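Local coordinates for protein subtilase cytotoxin subunit A (Escherichia coli, PDB 2IY9) that cleaves the host endoplasmic reticulum chaperone BiP in its interdomain hinge as the serine protease subunit of an AB5 toxin, triggering a stress response and eventual cell death, at residues R171-L176 with R291-E296; A200-V205 with Q212-R217; D74-P79 with S114-P119; G60-E65 with S99-Y104. All coordinates share one frame; numbering follows the deposited sequence.

Contact 1: R171-L176 with R291-E296; sequences RNNDRL and RATATE
Asn173 OD1 is held by two donors from one residue: Thr295 OG1 lies 2.8 Å from OD1 and Thr295 N lies 3.0 Å from it. The hydroxyl stands above the amide carbonyl plane, 39° out of it, whereas the backbone N is tilted by only 17°. Asn173 leaves helix 160-172 with positive phi, and its CG, turned anti to its own N (chi1 -157°), carries the amide across to the start of helix 294-304, where ND2 rests on CB of the N-cap Thr293 at 3.5 Å. The backbone adds a nearly straight bond, Ala294 N to Asn173 O at 3.0 Å. Thr293 OG1 accepts from Glu296 N at 3.0 Å, a capping bond. Beside the polar pairs the Ala294 methyl packs against Arg175 O and meets Leu176 CD2 at 3.7 Å, where strand 176-180 begins. Lys145 NZ, bonded to both Asp174 O and Ala292 O, bridges the two segments from outside. The contact thus joins the turn between a helix and an inner strand of the parallel sheet of the subtilisin-like fold to the start of another helix. Asn173 satisfies the first-turn N-H groups of Ala294 and Thr295, and these donors probably polarise its oxygens.

Contact 2: A200-V205 with Q212-R217; sequences AAYHPV and QDPVIR
Ala200 O and Tyr202 O both receive the side chain of Arg217, and the tight part of the contact lies around its guanidinium. NE donates to Ala200 O at 2.9 Å, close to the guanidinium plane. NH2 reaches Tyr202 O at 2.8 Å, coming from above that carbonyl's plane. At the far end NH1 and NH2 grip Asp213 end-on, both on the single oxygen OD2, with NH2 to OD2 2.8 Å. Asp213 OD1 is engaged by Val215 N at 3.0 Å in an Asx turn, so the backbone fixes the carboxylate. OD1 also lies at the edge of the Tyr202 ring, 3.4 Å from CD2, with ring and carboxylate planes 78° apart. With chi1 at -177°, Tyr202 extends away from its N and brings the ring to Asp213; Pro204 CD covers the centre of one face. The apolar margin has only van der Waals contacts, Tyr202 CD2 being 4.0 Å from Val215 CG2. The less enclosed side is at partly exposed Pro204, whose CG stands 4.1 Å from Asp213 OD2. NH1 also forms a salt bridge with Asp248. The buried arginine thereby ties the loop before helix 207-211 to strand 215-221, its positive charge probably balanced by the two aspartates.

Contact 3: D74-P79 with S114-P119; sequences DGSPFP and SRRVIP
The guanidinium of Arg116 and the carboxylate of Asp74 meet with their planes 88° apart. Asp74 OD2 lies near the guanidinium edge, where its syn lone pair takes NH1 in a salt bridge of 2.9 Å, the oxygen lying 21° out of the guanidinium plane. Water 1, which accepts from NH2 at 2.9 Å, and the Ile118-Pro119 peptide also lie at the edge, in plane. Obliquely to the group stands Phe78 O, 2.9 Å from NH1. On the other flat group, the Phe78 ring, Pro77 CG packs over one face, offset toward the rim.

Arg116 reaches this place from the end of strand 111-116 by an extended chain, its CG opposite the backbone N (chi1 -175°), which passes the carbonyls of the 74-79 loop: CD is 3.4 Å from Phe78 O. Its NE turns back to its own segment and donates to Ile118 O at 3.0 Å, fixing the rotation of the guanidinium, with a weak NH2 bond to O of Pro119, which follows a cis peptide bond.

Asp74 OD1 accepts from Ser76 N in an Asx turn and is also bonded to Thr72 OG1, while Ser76 OG accepts from Phe78 N in an ST turn. Farther along, water 2 joins Pro77 O to Ser114 OG, 2.7 Å from the hydroxyl. Ser114 is about 6 Å, side chain to side chain, from Asp52, inferred to belong to the charge relay. The loop leading from strand 65-70 to helix 84-98 is therefore held against strand 111-116 mainly by polar groups, its exposed aspartate probably offsetting the positive charge of the buried arginine.

Contact 4: G60-E65 with S99-Y104; sequences GLSDSE and SRYGIY
Arg100 and Tyr101, just after helix 84-98 of the subtilisin-like alpha/beta fold, pack against the 3-10 segment and type I beta turn (Leu61 to Ser64) that precede strand 65-70. Along Arg100, CB lies 3.6 Å from Gly60 O and CG follows over the same oxygen, which also accepts from Arg100 N at 2.8 Å in a nearly straight bond. The chain then runs extended to NE, which donates to water 6 and through it reaches Ser64 OG; Pro108 O is a weak second acceptor. At the tip, Asp63 O lies over one guanidinium face, 4.0 Å from CZ, and NH1 donates a hydrogen bond to water 4, which in turn donates to Asp63 OD2. Asp63 and Arg100 are thus linked by water, their charged atoms not in contact.

Tyr101 CG sits between the backbone N and the carbonyl carbon (chi1 52°), which lays the ring over Gly60: CA stands 3.8 Å from the ring centroid, 9° off the normal, in a CH-pi contact. Gly60 CA also meets Ser99 OG at 3.5 Å and Tyr101 O at 3.2 Å. Leu61, whose CD2 approaches Ser99 N, packs on Thr91 and Ala94. Water 5 lies in plane at the tyrosine ring edge, 2.9 Å from Tyr101 OH, and donates to Asp63 OD2.

Contact 2 is the buried one; contacts 1, 3 and 4 are partly buried, with exposed residues taking part in contacts 3 and 4. Contacts 1 and 2 touch, for Leu176 CD2 packs on Pro214 O at 3.4 Å where the neighbouring strands 176-180 and 215-221 begin. Contacts 3 and 4 do not touch, but their segments alternate along the chain and flank the same elements, strands 65-70 and 111-116 and helix 84-98. Both contacts 2 and 3 centre on an arginine and an aspartate in an Asx turn; in contact 2 the pair is buried, in contact 3 the aspartate is exposed and a water lies beside the bridge. Contact 1 relies on an amide at a helix start, contact 4 on glycine packing and bridging waters.

Contact 1: R171-L176 with R291-E296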
loop_
_atom_site.group_PDB
_atom_site.type_symbol
_atom_site.label_atom_id
_atom_site.label_comp_id
_atom_site.label_asym_id
_atom_site.label_seq_id
_atom_site.Cartn_x
_atom_site.Cartn_y
_atom_site.Cartn_z
ATOM N N ARG A 171 1.369 -19.060 -2.743
ATOM C CA ARG A 171 1.312 -20.190 -3.664
ATOM C C ARG A 171 0.526 -19.880 -4.940
ATOM O O ARG A 171 0.932 -20.272 -6.031
ATOM C CB ARG A 171 0.761 -21.422 -2.961
ATOM C CG ARG A 171 1.800 -22.103 -2.090
ATOM C CD ARG A 171 1.303 -23.424 -1.527
ATOM N NE ARG A 171 0.093 -23.287 -0.716
ATOM C CZ ARG A 171 0.066 -22.937 0.569
ATOM N NH1 ARG A 171 1.184 -22.649 1.228
ATOM N NH2 ARG A 171 -1.093 -22.867 1.194
ATOM N N ASN A 172 -0.571 -19.143 -4.797
ATOM C CA ASN A 172 -1.412 -18.734 -5.929
ATOM C C ASN A 172 -0.673 -17.830 -6.909
ATOM O O ASN A 172 -0.941 -17.852 -8.108
ATOM C CB ASN A 172 -2.682 -18.035 -5.422
ATOM C CG ASN A 172 -3.562 -18.951 -4.577
ATOM O OD1 ASN A 172 -3.385 -20.172 -4.570
ATOM N ND2 ASN A 172 -4.504 -18.359 -3.849
ATOM N N ASN A 173 0.244 -17.021 -6.375
ATOM C CA ASN A 173 1.135 -16.201 -7.188
ATOM C C ASN A 173 0.401 -15.207 -8.105
ATOM O O ASN A 173 0.852 -14.905 -9.212
ATOM C CB ASN A 173 2.080 -17.109 -7.996
ATOM C CG ASN A 173 3.351 -16.400 -8.416
ATOM O OD1 ASN A 173 3.676 -15.324 -7.905
ATOM N ND2 ASN A 173 4.075 -16.995 -9.363
ATOM N N ASP A 174 -0.743 -14.714 -7.641
ATOM C CA ASP A 174 -1.589 -13.857 -8.470
ATOM C C ASP A 174 -1.741 -12.441 -7.922
ATOM O O ASP A 174 -1.852 -11.482 -8.692
ATOM C CB ASP A 174 -2.959 -14.500 -8.727
ATOM C CG ASP A 174 -3.659 -14.959 -7.448
ATOM O OD1 ASP A 174 -3.070 -14.875 -6.341
ATOM O OD2 ASP A 174 -4.819 -15.414 -7.562
ATOM N N ARG A 175 -1.732 -12.301 -6.603
ATOM C CA ARG A 175 -2.013 -10.994 -5.986
ATOM C C ARG A 175 -0.924 -10.577 -5.008
ATOM O O ARG A 175 -0.197 -11.423 -4.472
ATOM C CB ARG A 175 -3.369 -11.005 -5.276
ATOM C CG ARG A 175 -4.516 -11.471 -6.158
ATOM C CD ARG A 175 -5.873 -11.377 -5.447
ATOM N NE ARG A 175 -6.896 -12.065 -6.227
ATOM C CZ ARG A 175 -7.558 -11.523 -7.248
ATOM N NH1 ARG A 175 -7.331 -10.269 -7.611
ATOM N NH2 ARG A 175 -8.469 -12.239 -7.893
ATOM N N LEU A 176 -0.833 -9.263 -4.783
ATOM C CA LEU A 176 0.124 -8.689 -3.864
ATOM C C LEU A 176 -0.556 -7.870 -2.792
ATOM O O LEU A 176 -1.527 -7.167 -3.063
ATOM C CB LEU A 176 1.114 -7.786 -4.593
ATOM C CG LEU A 176 2.117 -8.517 -5.481
ATOM C CD1 LEU A 176 2.844 -7.497 -6.312
ATOM C CD2 LEU A 176 3.076 -9.407 -4.635
ATOM N N ARG A 291 -1.878 -9.822 -16.232
ATOM C CA ARG A 291 -1.741 -11.265 -16.059
ATOM C C ARG A 291 -0.367 -11.692 -15.551
ATOM O O ARG A 291 -0.114 -12.891 -15.434
ATOM C CB ARG A 291 -2.024 -12.000 -17.370
ATOM C CG ARG A 291 -3.415 -11.784 -17.936
ATOM C CD ARG A 291 -3.596 -12.543 -19.242
ATOM N NE ARG A 291 -2.938 -11.885 -20.376
ATOM C CZ ARG A 291 -1.726 -12.192 -20.850
ATOM N NH1 ARG A 291 -0.996 -13.157 -20.299
ATOM N NH2 ARG A 291 -1.239 -11.527 -21.893
ATOM N N ALA A 292 0.521 -10.737 -15.263
ATOM C CA ALA A 292 1.849 -11.073 -14.722
ATOM C C ALA A 292 1.714 -11.691 -13.336
ATOM O O ALA A 292 0.710 -11.474 -12.646
ATOM C CB ALA A 292 2.746 -9.855 -14.663
ATOM N N THR A 293 2.711 -12.474 -12.942
ATOM C CA THR A 293 2.678 -13.117 -11.640
ATOM C C THR A 293 2.969 -12.074 -10.576
ATOM O O THR A 293 3.645 -11.066 -10.846
ATOM C CB THR A 293 3.696 -14.272 -11.528
ATOM O OG1 THR A 293 5.029 -13.761 -11.636
ATOM C CG2 THR A 293 3.451 -15.327 -12.609
ATOM N N ALA A 294 2.451 -12.320 -9.375
ATOM C CA ALA A 294 2.783 -11.535 -8.190
ATOM C C ALA A 294 4.296 -11.491 -7.987
ATOM O O ALA A 294 4.861 -10.431 -7.707
ATOM C CB ALA A 294 2.115 -12.126 -6.971
ATOM N N THR A 295 4.951 -12.640 -8.164
ATOM C CA THR A 295 6.403 -12.720 -7.990
ATOM C C THR A 295 7.138 -11.757 -8.929
ATOM O O THR A 295 8.048 -11.041 -8.493
ATOM C CB THR A 295 6.929 -14.171 -8.135
ATOM O OG1 THR A 295 6.336 -14.993 -7.118
ATOM C CG2 THR A 295 8.454 -14.219 -7.969
ATOM N N GLU A 296 6.730 -11.715 -10.196
ATOM C CA GLU A 296 7.374 -10.825 -11.171
ATOM C C GLU A 296 7.176 -9.339 -10.840
ATOM O O GLU A 296 8.120 -8.555 -10.923
ATOM C CB GLU A 296 6.927 -11.117 -12.612
ATOM C CG GLU A 296 7.744 -10.315 -13.652
ATOM C CD GLU A 296 7.140 -10.275 -15.051
ATOM O OE1 GLU A 296 6.179 -11.032 -15.339
ATOM O OE2 GLU A 296 7.646 -9.472 -15.877
#

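Contact 2: A200-V205 with Q212-R217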
loop_
_atom_site.group_PDB
_atom_site.type_symbol
_atom_site.label_atom_id
_atom_site.label_comp_id
_atom_site.label_asym_id
_atom_site.label_seq_id
_atom_site.Cartn_x
_atom_site.Cartn_y
_atom_site.Cartn_z
ATOM N N ALA A 200 1.949 -6.877 7.733
ATOM C CA ALA A 200 3.388 -6.598 7.613
ATOM C C ALA A 200 4.236 -7.566 8.473
ATOM O O ALA A 200 5.344 -7.934 8.084
ATOM C CB ALA A 200 3.702 -5.144 7.958
ATOM N N ALA A 201 3.684 -8.002 9.607
ATOM C CA ALA A 201 4.404 -8.869 10.564
ATOM C C ALA A 201 4.615 -10.307 10.063
ATOM O O ALA A 201 5.356 -11.079 10.681
ATOM C CB ALA A 201 3.686 -8.884 11.894
ATOM N N TYR A 202 3.957 -10.664 8.956
ATOM C CA TYR A 202 4.193 -11.941 8.306
ATOM C C TYR A 202 5.696 -12.090 8.105
ATOM O O TYR A 202 6.355 -11.208 7.530
ATOM C CB TYR A 202 3.436 -12.025 6.974
ATOM C CG TYR A 202 3.568 -13.351 6.240
ATOM C CD1 TYR A 202 3.303 -14.566 6.886
ATOM C CD2 TYR A 202 3.928 -13.385 4.892
ATOM C CE1 TYR A 202 3.417 -15.786 6.205
ATOM C CE2 TYR A 202 4.044 -14.594 4.203
ATOM C CZ TYR A 202 3.788 -15.789 4.873
ATOM O OH TYR A 202 3.900 -16.979 4.200
ATOM N N HIS A 203 6.238 -13.191 8.621
ATOM C CA HIS A 203 7.695 -13.369 8.691
ATOM C C HIS A 203 8.096 -14.797 8.328
ATOM O O HIS A 203 8.623 -15.533 9.170
ATOM C CB HIS A 203 8.187 -13.009 10.094
ATOM C CG HIS A 203 9.646 -12.675 10.165
ATOM N ND1 HIS A 203 10.188 -11.566 9.554
ATOM C CD2 HIS A 203 10.668 -13.281 10.815
ATOM C CE1 HIS A 203 11.484 -11.515 9.802
ATOM N NE2 HIS A 203 11.801 -12.544 10.567
ATOM N N PRO A 204 7.880 -15.183 7.060
ATOM C CA PRO A 204 8.097 -16.579 6.671
ATOM C C PRO A 204 9.552 -16.991 6.861
ATOM O O PRO A 204 10.470 -16.183 6.641
ATOM C CB PRO A 204 7.722 -16.600 5.184
ATOM C CG PRO A 204 7.770 -15.184 4.735
ATOM C CD PRO A 204 7.447 -14.347 5.922
ATOM N N VAL A 205 9.771 -18.235 7.268
ATOM C CA VAL A 205 11.148 -18.695 7.466
ATOM C C VAL A 205 11.605 -19.779 6.493
ATOM O O VAL A 205 12.804 -19.963 6.304
ATOM C CB VAL A 205 11.416 -19.133 8.922
ATOM C CG1 VAL A 205 11.516 -17.895 9.828
ATOM C CG2 VAL A 205 10.337 -20.092 9.406
ATOM N N GLN A 212 7.906 -17.065 -2.359
ATOM C CA GLN A 212 6.539 -16.744 -2.830
ATOM C C GLN A 212 5.781 -15.690 -2.008
ATOM O O GLN A 212 4.607 -15.413 -2.281
ATOM C CB GLN A 212 5.667 -18.005 -2.978
ATOM C CG GLN A 212 6.351 -19.307 -2.705
ATOM C CD GLN A 212 5.402 -20.487 -2.733
ATOM O OE1 GLN A 212 5.295 -21.196 -3.737
ATOM N NE2 GLN A 212 4.741 -20.733 -1.612
ATOM N N ASP A 213 6.444 -15.111 -1.009
ATOM C CA ASP A 213 5.825 -14.122 -0.110
ATOM C C ASP A 213 5.095 -13.003 -0.900
ATOM O O ASP A 213 5.735 -12.280 -1.663
ATOM C CB ASP A 213 6.909 -13.550 0.817
ATOM C CG ASP A 213 6.389 -12.505 1.807
ATOM O OD1 ASP A 213 5.164 -12.310 1.959
ATOM O OD2 ASP A 213 7.247 -11.861 2.443
ATOM N N PRO A 214 3.760 -12.890 -0.737
ATOM C CA PRO A 214 2.963 -11.908 -1.480
ATOM C C PRO A 214 2.843 -10.530 -0.799
ATOM O O PRO A 214 2.189 -9.645 -1.336
ATOM C CB PRO A 214 1.594 -12.566 -1.523
ATOM C CG PRO A 214 1.484 -13.229 -0.187
ATOM C CD PRO A 214 2.900 -13.705 0.149
ATOM N N VAL A 215 3.469 -10.367 0.366
ATOM C CA VAL A 215 3.433 -9.104 1.120
ATOM C C VAL A 215 4.647 -8.222 0.765
ATOM O O VAL A 215 5.772 -8.704 0.720
ATOM C CB VAL A 215 3.391 -9.359 2.651
ATOM C CG1 VAL A 215 3.297 -8.032 3.450
ATOM C CG2 VAL A 215 2.213 -10.281 3.025
ATOM N N ILE A 216 4.393 -6.933 0.532
ATOM C CA ILE A 216 5.429 -5.922 0.369
ATOM C C ILE A 216 5.275 -4.929 1.520
ATOM O O ILE A 216 4.257 -4.237 1.623
ATOM C CB ILE A 216 5.333 -5.206 -1.004
ATOM C CG1 ILE A 216 5.564 -6.212 -2.140
ATOM C CG2 ILE A 216 6.367 -4.076 -1.100
ATOM C CD1 ILE A 216 5.226 -5.658 -3.523
ATOM N N ARG A 217 6.268 -4.915 2.404
ATOM C CA ARG A 217 6.212 -4.177 3.674
ATOM C C ARG A 217 6.884 -2.831 3.480
ATOM O O ARG A 217 8.044 -2.769 3.097
ATOM C CB ARG A 217 6.944 -4.955 4.783
ATOM C CG ARG A 217 6.360 -6.340 5.059
ATOM C CD ARG A 217 7.414 -7.330 5.595
ATOM N NE ARG A 217 6.830 -8.672 5.651
ATOM C CZ ARG A 217 6.831 -9.523 4.634
ATOM N NH1 ARG A 217 7.432 -9.193 3.489
ATOM N NH2 ARG A 217 6.255 -10.714 4.761
#

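Contact 3: D74-P79 with S114-P119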
loop_
_atom_site.group_PDB
_atom_site.type_symbol
_atom_site.label_atom_id
_atom_site.label_comp_id
_atom_site.label_asym_id
_atom_site.label_seq_id
_atom_site.Cartn_x
_atom_site.Cartn_y
_atom_site.Cartn_z
ATOM N N ASP A 74 -21.734 -2.714 11.436
ATOM C CA ASP A 74 -22.872 -1.897 11.009
ATOM C C ASP A 74 -23.353 -2.220 9.583
ATOM O O ASP A 74 -24.352 -1.663 9.122
ATOM C CB ASP A 74 -22.547 -0.403 11.147
ATOM C CG ASP A 74 -21.402 0.057 10.222
ATOM O OD1 ASP A 74 -20.800 -0.780 9.493
ATOM O OD2 ASP A 74 -21.109 1.269 10.237
ATOM N N GLY A 75 -22.645 -3.117 8.899
ATOM C CA GLY A 75 -22.963 -3.497 7.517
ATOM C C GLY A 75 -22.755 -2.414 6.465
ATOM O O GLY A 75 -23.141 -2.586 5.298
ATOM N N SER A 76 -22.116 -1.314 6.865
ATOM C CA SER A 76 -21.942 -0.153 5.989
ATOM C C SER A 76 -20.578 -0.101 5.278
ATOM O O SER A 76 -19.541 -0.325 5.903
ATOM C CB SER A 76 -22.151 1.138 6.775
ATOM O OG SER A 76 -21.962 2.269 5.946
ATOM N N PRO A 77 -20.587 0.200 3.963
ATOM C CA PRO A 77 -19.353 0.377 3.197
ATOM C C PRO A 77 -18.771 1.795 3.311
ATOM O O PRO A 77 -17.666 2.054 2.816
ATOM C CB PRO A 77 -19.813 0.122 1.767
ATOM C CG PRO A 77 -21.184 0.690 1.738
ATOM C CD PRO A 77 -21.779 0.364 3.104
ATOM N N PHE A 78 -19.509 2.697 3.965
ATOM C CA PHE A 78 -19.127 4.104 4.036
ATOM C C PHE A 78 -18.369 4.408 5.327
ATOM O O PHE A 78 -18.620 3.760 6.344
ATOM C CB PHE A 78 -20.373 4.995 3.948
ATOM C CG PHE A 78 -21.229 4.715 2.744
ATOM C CD1 PHE A 78 -20.782 5.045 1.464
ATOM C CD2 PHE A 78 -22.484 4.127 2.888
ATOM C CE1 PHE A 78 -21.575 4.787 0.340
ATOM C CE2 PHE A 78 -23.284 3.867 1.776
ATOM C CZ PHE A 78 -22.825 4.198 0.497
ATOM N N PRO A 79 -17.453 5.399 5.297
ATOM C CA PRO A 79 -16.742 5.714 6.534
ATOM C C PRO A 79 -17.656 6.416 7.539
ATOM O O PRO A 79 -18.606 7.106 7.146
ATOM C CB PRO A 79 -15.626 6.654 6.074
ATOM C CG PRO A 79 -16.159 7.301 4.844
ATOM C CD PRO A 79 -17.025 6.263 4.179
ATOM N N SER A 114 -13.228 -0.359 -2.465
ATOM C CA SER A 114 -13.164 -0.083 -1.039
ATOM C C SER A 114 -13.675 -1.268 -0.230
ATOM O O SER A 114 -14.777 -1.778 -0.469
ATOM C CB SER A 114 -13.947 1.168 -0.686
ATOM O OG SER A 114 -13.831 1.436 0.697
ATOM N N ARG A 115 -12.855 -1.721 0.711
ATOM C CA ARG A 115 -13.253 -2.810 1.581
ATOM C C ARG A 115 -13.121 -2.307 3.005
ATOM O O ARG A 115 -12.011 -2.236 3.568
ATOM C CB ARG A 115 -12.416 -4.063 1.294
ATOM C CG ARG A 115 -12.667 -4.622 -0.107
ATOM C CD ARG A 115 -11.783 -5.798 -0.479
ATOM N NE ARG A 115 -12.203 -6.330 -1.777
ATOM C CZ ARG A 115 -13.111 -7.290 -1.934
ATOM N NH1 ARG A 115 -13.692 -7.843 -0.870
ATOM N NH2 ARG A 115 -13.445 -7.689 -3.153
ATOM N N ARG A 116 -14.257 -1.925 3.585
ATOM C CA ARG A 116 -14.225 -1.298 4.902
ATOM C C ARG A 116 -14.099 -2.354 5.997
ATOM O O ARG A 116 -14.949 -3.234 6.101
ATOM C CB ARG A 116 -15.432 -0.390 5.140
ATOM C CG ARG A 116 -15.311 0.352 6.479
ATOM C CD ARG A 116 -16.525 1.198 6.864
ATOM N NE ARG A 116 -16.573 1.275 8.329
ATOM C CZ ARG A 116 -17.654 1.527 9.067
ATOM N NH1 ARG A 116 -18.838 1.783 8.514
ATOM N NH2 ARG A 116 -17.539 1.532 10.384
ATOM N N VAL A 117 -13.046 -2.251 6.811
ATOM C CA VAL A 117 -12.775 -3.253 7.861
ATOM C C VAL A 117 -12.715 -2.682 9.288
ATOM O O VAL A 117 -12.670 -3.444 10.269
ATOM C CB VAL A 117 -11.477 -4.057 7.567
ATOM C CG1 VAL A 117 -11.632 -4.867 6.296
ATOM C CG2 VAL A 117 -10.266 -3.133 7.479
ATOM N N ILE A 118 -12.690 -1.348 9.374
ATOM C CA ILE A 118 -12.632 -0.587 10.626
ATOM C C ILE A 118 -13.455 0.706 10.455
ATOM O O ILE A 118 -13.733 1.111 9.330
ATOM C CB ILE A 118 -11.165 -0.250 11.058
ATOM C CG1 ILE A 118 -10.430 0.576 9.984
ATOM C CG2 ILE A 118 -10.392 -1.531 11.436
ATOM C CD1 ILE A 118 -8.986 0.974 10.345
ATOM N N PRO A 119 -13.917 1.317 11.562
ATOM C CA PRO A 119 -13.881 0.790 12.919
ATOM C C PRO A 119 -14.979 -0.260 13.082
ATOM O O PRO A 119 -15.791 -0.466 12.164
ATOM C CB PRO A 119 -14.181 2.021 13.786
ATOM C CG PRO A 119 -15.017 2.888 12.931
ATOM C CD PRO A 119 -14.558 2.647 11.501
HETATM O O HOH W 1 -19.135 1.566 12.822
HETATM O O HOH W 2 -16.111 0.229 1.545
#

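Contact 4: G60-E65 with S99-Y104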
loop_
_atom_site.group_PDB
_atom_site.type_symbol
_atom_site.label_atom_id
_atom_site.label_comp_id
_atom_site.label_asym_id
_atom_site.label_seq_id
_atom_site.Cartn_x
_atom_site.Cartn_y
_atom_site.Cartn_z
ATOM N N GLY A 60 -11.767 14.560 -6.302
ATOM C CA GLY A 60 -10.915 13.817 -7.246
ATOM C C GLY A 60 -11.149 12.319 -7.360
ATOM O O GLY A 60 -10.648 11.679 -8.290
ATOM N N LEU A 61 -11.908 11.770 -6.418
ATOM C CA LEU A 61 -12.296 10.354 -6.421
ATOM C C LEU A 61 -13.718 10.123 -6.951
ATOM O O LEU A 61 -14.247 9.007 -6.891
ATOM C CB LEU A 61 -12.180 9.796 -5.003
ATOM C CG LEU A 61 -10.755 9.635 -4.485
ATOM C CD1 LEU A 61 -10.791 9.218 -3.019
ATOM C CD2 LEU A 61 -9.973 8.626 -5.339
ATOM N N SER A 62 -14.316 11.182 -7.487
ATOM C CA SER A 62 -15.707 11.165 -7.931
ATOM C C SER A 62 -16.027 10.098 -8.958
ATOM O O SER A 62 -17.144 9.573 -8.977
ATOM C CB SER A 62 -16.106 12.537 -8.475
ATOM O OG SER A 62 -16.369 13.416 -7.399
ATOM N N ASP A 63 -15.057 9.800 -9.814
ATOM C CA ASP A 63 -15.206 8.808 -10.879
ATOM C C ASP A 63 -14.342 7.551 -10.659
ATOM O O ASP A 63 -14.060 6.826 -11.613
ATOM C CB ASP A 63 -14.835 9.449 -12.222
ATOM C CG ASP A 63 -15.662 10.682 -12.528
ATOM O OD1 ASP A 63 -16.877 10.662 -12.248
ATOM O OD2 ASP A 63 -15.091 11.675 -13.029
ATOM N N SER A 64 -13.934 7.301 -9.416
ATOM C CA SER A 64 -12.953 6.262 -9.105
ATOM C C SER A 64 -13.542 4.934 -8.623
ATOM O O SER A 64 -12.823 3.939 -8.510
ATOM C CB SER A 64 -11.955 6.772 -8.054
ATOM O OG SER A 64 -11.212 7.876 -8.539
ATOM N N GLU A 65 -14.837 4.909 -8.326
ATOM C CA GLU A 65 -15.406 3.711 -7.720
ATOM C C GLU A 65 -15.551 2.536 -8.681
ATOM O O GLU A 65 -16.193 2.649 -9.726
ATOM C CB GLU A 65 -16.740 4.000 -7.016
ATOM C CG GLU A 65 -17.332 2.754 -6.326
ATOM C CD GLU A 65 -18.651 3.020 -5.613
ATOM O OE1 GLU A 65 -18.962 4.192 -5.338
ATOM O OE2 GLU A 65 -19.384 2.047 -5.330
ATOM N N SER A 99 -6.573 9.673 -7.076
ATOM C CA SER A 99 -7.311 10.938 -7.291
ATOM C C SER A 99 -7.002 11.585 -8.649
ATOM O O SER A 99 -5.847 11.677 -9.051
ATOM C CB SER A 99 -7.075 11.942 -6.154
ATOM O OG SER A 99 -7.546 13.237 -6.534
ATOM N N ARG A 100 -8.045 12.033 -9.343
ATOM C CA ARG A 100 -7.910 12.555 -10.711
ATOM C C ARG A 100 -7.752 14.063 -10.794
ATOM O O ARG A 100 -7.406 14.602 -11.844
ATOM C CB ARG A 100 -9.100 12.099 -11.557
ATOM C CG ARG A 100 -9.130 10.596 -11.650
ATOM C CD ARG A 100 -10.113 10.064 -12.676
ATOM N NE ARG A 100 -9.992 8.611 -12.702
ATOM C CZ ARG A 100 -10.681 7.799 -13.500
ATOM N NH1 ARG A 100 -11.563 8.293 -14.368
ATOM N NH2 ARG A 100 -10.480 6.487 -13.421
ATOM N N TYR A 101 -8.043 14.739 -9.691
ATOM C CA TYR A 101 -7.809 16.175 -9.573
ATOM C C TYR A 101 -7.841 16.573 -8.109
ATOM O O TYR A 101 -8.406 15.858 -7.274
ATOM C CB TYR A 101 -8.834 16.988 -10.391
ATOM C CG TYR A 101 -10.298 16.662 -10.143
ATOM C CD1 TYR A 101 -11.011 17.256 -9.100
ATOM C CD2 TYR A 101 -10.978 15.787 -10.985
ATOM C CE1 TYR A 101 -12.374 16.955 -8.897
ATOM C CE2 TYR A 101 -12.313 15.493 -10.795
ATOM C CZ TYR A 101 -13.003 16.077 -9.762
ATOM O OH TYR A 101 -14.331 15.759 -9.611
ATOM N N GLY A 102 -7.239 17.719 -7.800
ATOM C CA GLY A 102 -7.115 18.167 -6.417
ATOM C C GLY A 102 -5.871 17.502 -5.893
ATOM O O GLY A 102 -4.761 17.982 -6.119
ATOM N N ILE A 103 -6.045 16.368 -5.237
ATOM C CA ILE A 103 -4.913 15.487 -4.942
ATOM C C ILE A 103 -4.424 14.825 -6.243
ATOM O O ILE A 103 -5.234 14.407 -7.076
ATOM C CB ILE A 103 -5.312 14.422 -3.884
ATOM C CG1 ILE A 103 -5.739 15.099 -2.572
ATOM C CG2 ILE A 103 -4.188 13.414 -3.614
ATOM C CD1 ILE A 103 -4.714 16.108 -2.021
ATOM N N TYR A 104 -3.104 14.752 -6.412
ATOM C CA TYR A 104 -2.512 14.086 -7.567
ATOM C C TYR A 104 -2.253 12.630 -7.229
ATOM O O TYR A 104 -1.259 12.300 -6.573
ATOM C CB TYR A 104 -1.198 14.753 -7.980
ATOM C CG TYR A 104 -1.356 16.146 -8.551
ATOM C CD1 TYR A 104 -1.406 16.358 -9.934
ATOM C CD2 TYR A 104 -1.465 17.254 -7.709
ATOM C CE1 TYR A 104 -1.549 17.659 -10.464
ATOM C CE2 TYR A 104 -1.612 18.543 -8.227
ATOM C CZ TYR A 104 -1.652 18.736 -9.591
ATOM O OH TYR A 104 -1.801 20.028 -10.072
HETATM O O HOH W 3 -10.581 16.698 -4.751
HETATM O O HOH W 4 -12.532 11.116 -14.869
HETATM O O HOH W 5 -15.760 14.214 -11.550
HETATM O O HOH W 6 -9.163 7.230 -10.170
#